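Local coordinates for protein cysteine desulfurase (PDB 5VPR) that probably removes sulfur from L-cysteine to give L-alanine, using covalently bound pyridoxal 5'-phosphate, and passes the sulfur to a carrier, at residues F10-L22 and S389-I401. Sequence-based numbering, arbitrary orientation.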
loop_
_atom_site.group_PDB
_atom_site.type_symbol
_atom_site.label_atom_id
_atom_site.label_comp_id
_atom_site.label_asym_id
_atom_site.label_seq_id
_atom_site.Cartn_x
_atom_site.Cartn_y
_atom_site.Cartn_z
ATOM N N PHE A 10 -20.780 11.648 5.750
ATOM C CA PHE A 10 -20.255 10.456 5.081
ATOM C C PHE A 10 -21.433 9.615 4.596
ATOM O O PHE A 10 -22.069 8.913 5.388
ATOM C CB PHE A 10 -19.359 9.667 6.036
ATOM C CG PHE A 10 -18.745 8.439 5.426
ATOM C CD1 PHE A 10 -17.546 8.517 4.732
ATOM C CD2 PHE A 10 -19.357 7.202 5.556
ATOM C CE1 PHE A 10 -16.975 7.386 4.172
ATOM C CE2 PHE A 10 -18.791 6.068 4.998
ATOM C CZ PHE A 10 -17.599 6.161 4.305
ATOM N N ASP A 11 -21.718 9.679 3.295
ATOM C CA ASP A 11 -22.844 8.967 2.682
ATOM C C ASP A 11 -22.282 7.804 1.867
ATOM O O ASP A 11 -21.779 7.999 0.757
ATOM C CB ASP A 11 -23.678 9.915 1.820
ATOM C CG ASP A 11 -24.824 9.214 1.094
ATOM O OD1 ASP A 11 -25.118 8.037 1.399
ATOM O OD2 ASP A 11 -25.436 9.851 0.210
ATOM N N ILE A 12 -22.396 6.590 2.412
ATOM C CA ILE A 12 -21.841 5.417 1.743
ATOM C C ILE A 12 -22.436 5.246 0.351
ATOM O O ILE A 12 -21.751 4.792 -0.576
ATOM C CB ILE A 12 -22.053 4.163 2.616
ATOM C CG1 ILE A 12 -21.456 2.925 1.938
ATOM C CG2 ILE A 12 -23.539 3.959 2.937
ATOM C CD1 ILE A 12 -19.966 3.016 1.706
ATOM N N GLN A 13 -23.703 5.620 0.171
ATOM C CA GLN A 13 -24.336 5.465 -1.135
ATOM C C GLN A 13 -23.809 6.490 -2.132
ATOM O O GLN A 13 -23.656 6.185 -3.318
ATOM C CB GLN A 13 -25.859 5.559 -1.003
ATOM C CG GLN A 13 -26.507 4.330 -0.349
ATOM C CD GLN A 13 -26.081 3.013 -1.004
ATOM O OE1 GLN A 13 -26.126 2.867 -2.226
ATOM N NE2 GLN A 13 -25.660 2.054 -0.186
ATOM N N GLU A 14 -23.536 7.714 -1.680
ATOM C CA GLU A 14 -22.913 8.677 -2.578
ATOM C C GLU A 14 -21.525 8.203 -2.986
ATOM O O GLU A 14 -21.123 8.354 -4.146
ATOM C CB GLU A 14 -22.857 10.053 -1.916
ATOM C CG GLU A 14 -22.617 11.206 -2.883
ATOM C CD GLU A 14 -21.153 11.364 -3.272
ATOM O OE1 GLU A 14 -20.278 10.851 -2.541
ATOM O OE2 GLU A 14 -20.878 12.002 -4.311
ATOM N N ILE A 15 -20.786 7.603 -2.047
ATOM C CA ILE A 15 -19.451 7.093 -2.357
ATOM C C ILE A 15 -19.535 5.994 -3.409
ATOM O O ILE A 15 -18.816 6.018 -4.415
ATOM C CB ILE A 15 -18.759 6.580 -1.080
ATOM C CG1 ILE A 15 -18.525 7.708 -0.068
ATOM C CG2 ILE A 15 -17.467 5.851 -1.430
ATOM C CD1 ILE A 15 -17.842 8.902 -0.639
ATOM N N ARG A 16 -20.413 5.004 -3.183
ATOM C CA ARG A 16 -20.496 3.860 -4.090
ATOM C C ARG A 16 -20.946 4.280 -5.482
ATOM O O ARG A 16 -20.571 3.643 -6.474
ATOM C CB ARG A 16 -21.454 2.792 -3.535
ATOM C CG ARG A 16 -20.890 1.974 -2.368
ATOM C CD ARG A 16 -21.884 0.943 -1.838
ATOM N NE ARG A 16 -22.233 -0.087 -2.822
ATOM C CZ ARG A 16 -21.535 -1.200 -3.033
ATOM N NH1 ARG A 16 -20.425 -1.447 -2.341
ATOM N NH2 ARG A 16 -21.943 -2.069 -3.949
ATOM N N SER A 17 -21.758 5.336 -5.579
ATOM C CA SER A 17 -22.192 5.811 -6.889
ATOM C C SER A 17 -21.029 6.312 -7.742
ATOM O O SER A 17 -21.171 6.411 -8.964
ATOM C CB SER A 17 -23.248 6.913 -6.721
ATOM O OG SER A 17 -22.716 8.035 -6.039
ATOM N N GLN A 18 -19.879 6.615 -7.137
ATOM C CA GLN A 18 -18.733 7.087 -7.905
ATOM C C GLN A 18 -17.924 5.958 -8.533
ATOM O O GLN A 18 -17.017 6.244 -9.320
ATOM C CB GLN A 18 -17.816 7.944 -7.015
ATOM C CG GLN A 18 -18.543 9.124 -6.352
ATOM C CD GLN A 18 -17.647 9.956 -5.441
ATOM O OE1 GLN A 18 -16.515 10.299 -5.796
ATOM N NE2 GLN A 18 -18.159 10.292 -4.263
ATOM N N PHE A 19 -18.228 4.692 -8.228
ATOM C CA PHE A 19 -17.416 3.569 -8.700
ATOM C C PHE A 19 -18.213 2.719 -9.674
ATOM O O PHE A 19 -18.986 1.841 -9.248
ATOM C CB PHE A 19 -16.936 2.725 -7.521
ATOM C CG PHE A 19 -15.935 3.426 -6.671
ATOM C CD1 PHE A 19 -16.339 4.314 -5.691
ATOM C CD2 PHE A 19 -14.586 3.224 -6.877
ATOM C CE1 PHE A 19 -15.400 4.985 -4.918
ATOM C CE2 PHE A 19 -13.644 3.885 -6.113
ATOM C CZ PHE A 19 -14.048 4.767 -5.133
ATOM N N PRO A 20 -18.059 2.925 -10.983
ATOM C CA PRO A 20 -18.937 2.217 -11.933
ATOM C C PRO A 20 -18.824 0.707 -11.847
ATOM O O PRO A 20 -19.843 0.017 -11.962
ATOM C CB PRO A 20 -18.487 2.760 -13.299
ATOM C CG PRO A 20 -17.149 3.371 -13.053
ATOM C CD PRO A 20 -17.180 3.891 -11.651
ATOM N N ILE A 21 -17.627 0.167 -11.595
ATOM C CA ILE A 21 -17.476 -1.287 -11.567
ATOM C C ILE A 21 -18.317 -1.934 -10.467
ATOM O O ILE A 21 -18.586 -3.142 -10.519
ATOM C CB ILE A 21 -15.985 -1.678 -11.433
ATOM C CG1 ILE A 21 -15.758 -3.093 -11.995
ATOM C CG2 ILE A 21 -15.526 -1.614 -9.969
ATOM C CD1 ILE A 21 -14.272 -3.510 -11.959
ATOM N N LEU A 22 -18.773 -1.159 -9.480
ATOM C CA LEU A 22 -19.573 -1.763 -8.423
ATOM C C LEU A 22 -20.902 -2.301 -8.935
ATOM O O LEU A 22 -21.460 -3.207 -8.310
ATOM C CB LEU A 22 -19.796 -0.762 -7.292
ATOM C CG LEU A 22 -18.504 -0.432 -6.535
ATOM C CD1 LEU A 22 -18.805 0.245 -5.205
ATOM C CD2 LEU A 22 -17.611 -1.662 -6.332
ATOM N N SER A 389 -10.559 -8.131 2.365
ATOM C CA SER A 389 -9.939 -6.833 2.596
ATOM C C SER A 389 -10.865 -5.737 2.092
ATOM O O SER A 389 -11.504 -5.878 1.043
ATOM C CB SER A 389 -8.543 -6.731 1.923
ATOM O OG SER A 389 -8.570 -7.132 0.552
ATOM N N PHE A 390 -10.911 -4.637 2.841
ATOM C CA PHE A 390 -11.924 -3.608 2.676
ATOM C C PHE A 390 -11.347 -2.324 2.095
ATOM O O PHE A 390 -10.171 -1.988 2.299
ATOM C CB PHE A 390 -12.602 -3.325 4.019
ATOM C CG PHE A 390 -13.189 -4.551 4.648
ATOM C CD1 PHE A 390 -14.307 -5.155 4.091
ATOM C CD2 PHE A 390 -12.613 -5.122 5.767
ATOM C CE1 PHE A 390 -14.853 -6.296 4.647
ATOM C CE2 PHE A 390 -13.163 -6.263 6.334
ATOM C CZ PHE A 390 -14.281 -6.851 5.768
ATOM N N ALA A 391 -12.195 -1.624 1.344
ATOM C CA ALA A 391 -11.950 -0.270 0.865
ATOM C C ALA A 391 -13.151 0.583 1.258
ATOM O O ALA A 391 -14.095 0.102 1.895
ATOM C CB ALA A 391 -11.697 -0.239 -0.652
ATOM N N VAL A 392 -13.127 1.856 0.860
ATOM C CA VAL A 392 -14.096 2.815 1.389
ATOM C C VAL A 392 -15.510 2.523 0.905
ATOM O O VAL A 392 -16.482 2.886 1.574
ATOM C CB VAL A 392 -13.660 4.245 1.018
ATOM C CG1 VAL A 392 -13.781 4.470 -0.496
ATOM C CG2 VAL A 392 -14.471 5.267 1.800
ATOM N N TYR A 393 -15.664 1.862 -0.244
ATOM C CA TYR A 393 -16.981 1.648 -0.825
ATOM C C TYR A 393 -17.668 0.386 -0.311
ATOM O O TYR A 393 -18.826 0.142 -0.669
ATOM C CB TYR A 393 -16.879 1.594 -2.359
ATOM C CG TYR A 393 -15.659 0.852 -2.859
ATOM C CD1 TYR A 393 -14.653 1.521 -3.552
ATOM C CD2 TYR A 393 -15.505 -0.514 -2.628
ATOM C CE1 TYR A 393 -13.520 0.850 -4.012
ATOM C CE2 TYR A 393 -14.379 -1.199 -3.085
ATOM C CZ TYR A 393 -13.386 -0.505 -3.771
ATOM O OH TYR A 393 -12.254 -1.165 -4.212
ATOM N N ASN A 394 -16.996 -0.418 0.509
ATOM C CA ASN A 394 -17.612 -1.640 1.003
ATOM C C ASN A 394 -18.623 -1.327 2.109
ATOM O O ASN A 394 -18.548 -0.291 2.780
ATOM C CB ASN A 394 -16.542 -2.611 1.491
ATOM C CG ASN A 394 -15.680 -3.128 0.359
ATOM O OD1 ASN A 394 -14.447 -3.117 0.436
ATOM N ND2 ASN A 394 -16.328 -3.585 -0.710
ATOM N N THR A 395 -19.590 -2.234 2.284
ATOM C CA THR A 395 -20.727 -1.998 3.158
ATOM C C THR A 395 -20.897 -3.125 4.174
ATOM O O THR A 395 -20.413 -4.244 3.992
ATOM C CB THR A 395 -22.036 -1.863 2.357
ATOM O OG1 THR A 395 -22.379 -3.141 1.810
ATOM C CG2 THR A 395 -21.887 -0.861 1.228
ATOM N N PHE A 396 -21.623 -2.822 5.251
ATOM C CA PHE A 396 -21.986 -3.873 6.194
ATOM C C PHE A 396 -22.867 -4.929 5.526
ATOM O O PHE A 396 -22.745 -6.124 5.819
ATOM C CB PHE A 396 -22.677 -3.265 7.415
ATOM C CG PHE A 396 -21.817 -2.288 8.159
ATOM C CD1 PHE A 396 -20.780 -2.736 8.967
ATOM C CD2 PHE A 396 -22.029 -0.922 8.042
ATOM C CE1 PHE A 396 -19.972 -1.841 9.649
ATOM C CE2 PHE A 396 -21.221 -0.017 8.719
ATOM C CZ PHE A 396 -20.194 -0.477 9.524
ATOM N N GLU A 397 -23.746 -4.511 4.611
ATOM C CA GLU A 397 -24.552 -5.487 3.882
ATOM C C GLU A 397 -23.670 -6.454 3.099
ATOM O O GLU A 397 -23.986 -7.646 2.989
ATOM C CB GLU A 397 -25.539 -4.778 2.952
ATOM N N GLU A 398 -22.542 -5.968 2.573
ATOM C CA GLU A 398 -21.643 -6.863 1.853
ATOM C C GLU A 398 -20.965 -7.852 2.793
ATOM O O GLU A 398 -20.715 -9.000 2.407
ATOM C CB GLU A 398 -20.596 -6.063 1.083
ATOM C CG GLU A 398 -21.133 -5.386 -0.167
ATOM C CD GLU A 398 -20.079 -4.530 -0.851
ATOM O OE1 GLU A 398 -19.141 -4.078 -0.154
ATOM O OE2 GLU A 398 -20.188 -4.308 -2.080
ATOM N N ILE A 399 -20.669 -7.432 4.028
ATOM C CA ILE A 399 -20.066 -8.351 4.988
ATOM C C ILE A 399 -21.038 -9.474 5.352
ATOM O O ILE A 399 -20.634 -10.632 5.508
ATOM C CB ILE A 399 -19.582 -7.582 6.230
ATOM C CG1 ILE A 399 -18.382 -6.695 5.843
ATOM C CG2 ILE A 399 -19.235 -8.547 7.329
ATOM C CD1 ILE A 399 -17.951 -5.711 6.923
ATOM N N ASP A 400 -22.329 -9.159 5.480
ATOM C CA ASP A 400 -23.313 -10.213 5.732
ATOM C C ASP A 400 -23.357 -11.207 4.580
ATOM O O ASP A 400 -23.487 -12.417 4.799
ATOM C CB ASP A 400 -24.696 -9.613 5.966
ATOM C CG ASP A 400 -24.749 -8.743 7.201
ATOM O OD1 ASP A 400 -23.930 -8.950 8.126
ATOM O OD2 ASP A 400 -25.613 -7.845 7.242
ATOM N N ILE A 401 -23.233 -10.714 3.343
ATOM C CA ILE A 401 -23.188 -11.605 2.186
ATOM C C ILE A 401 -21.965 -12.505 2.264
ATOM O O ILE A 401 -22.032 -13.702 1.952
ATOM C CB ILE A 401 -23.214 -10.778 0.886
ATOM C CG1 ILE A 401 -24.575 -10.100 0.720
ATOM C CG2 ILE A 401 -22.888 -11.645 -0.326
ATOM C CD1 ILE A 401 -24.657 -9.225 -0.498
HETATM O O HOH W 1 -22.072 -5.449 -3.497
#
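Y393 pushes the edge of its ring into the face of F19, a T-shaped stack with CD1 over the middle of the F19 ring and the planes 65° apart. Its CG lies between the backbone N and the carbonyl carbon (chi1 40°), which turns the ring toward F19, just past the short helix 12-17. L22 closes in obliquely, its CD1 3.7 Å from Y393 CB. Beside this tight part, V392 splits its branches: CG1 meets I15 CG2, and CG2 touches the edge of the F10 ring at 4.0 Å from CE1.

The other side is more open, with R16, I12 and T395 partly exposed, and holds the polar bonds. R16 bends at chi3 (64°), and NH1 gives Y393 O a fairly straight hydrogen bond of 2.8 Å and E398 OE2 a more bent one of 2.9 Å. In that salt bridge the flat groups are almost perpendicular; a water also binds OE2. T395 CG2 packs against R16 CD at 3.6 Å and I12 CG1, while I12 CD1 lies 3.5 Å from V392 O. N394 ND2 and T395 N grip E398 OE1 from opposite faces, and T395 and E398 form the capping box that starts helix 396-413.

The Y393 hydroxyl bonds to N36 and the backbone N of Q41. The contact joins N-terminal and C-terminal parts of this class-V aminotransferase-family chain: helix 287-303 packs on F10, I15 and V392, helix 305-324 on F10 and I399, and strand 29-33 lies against Y393, E398 and I401.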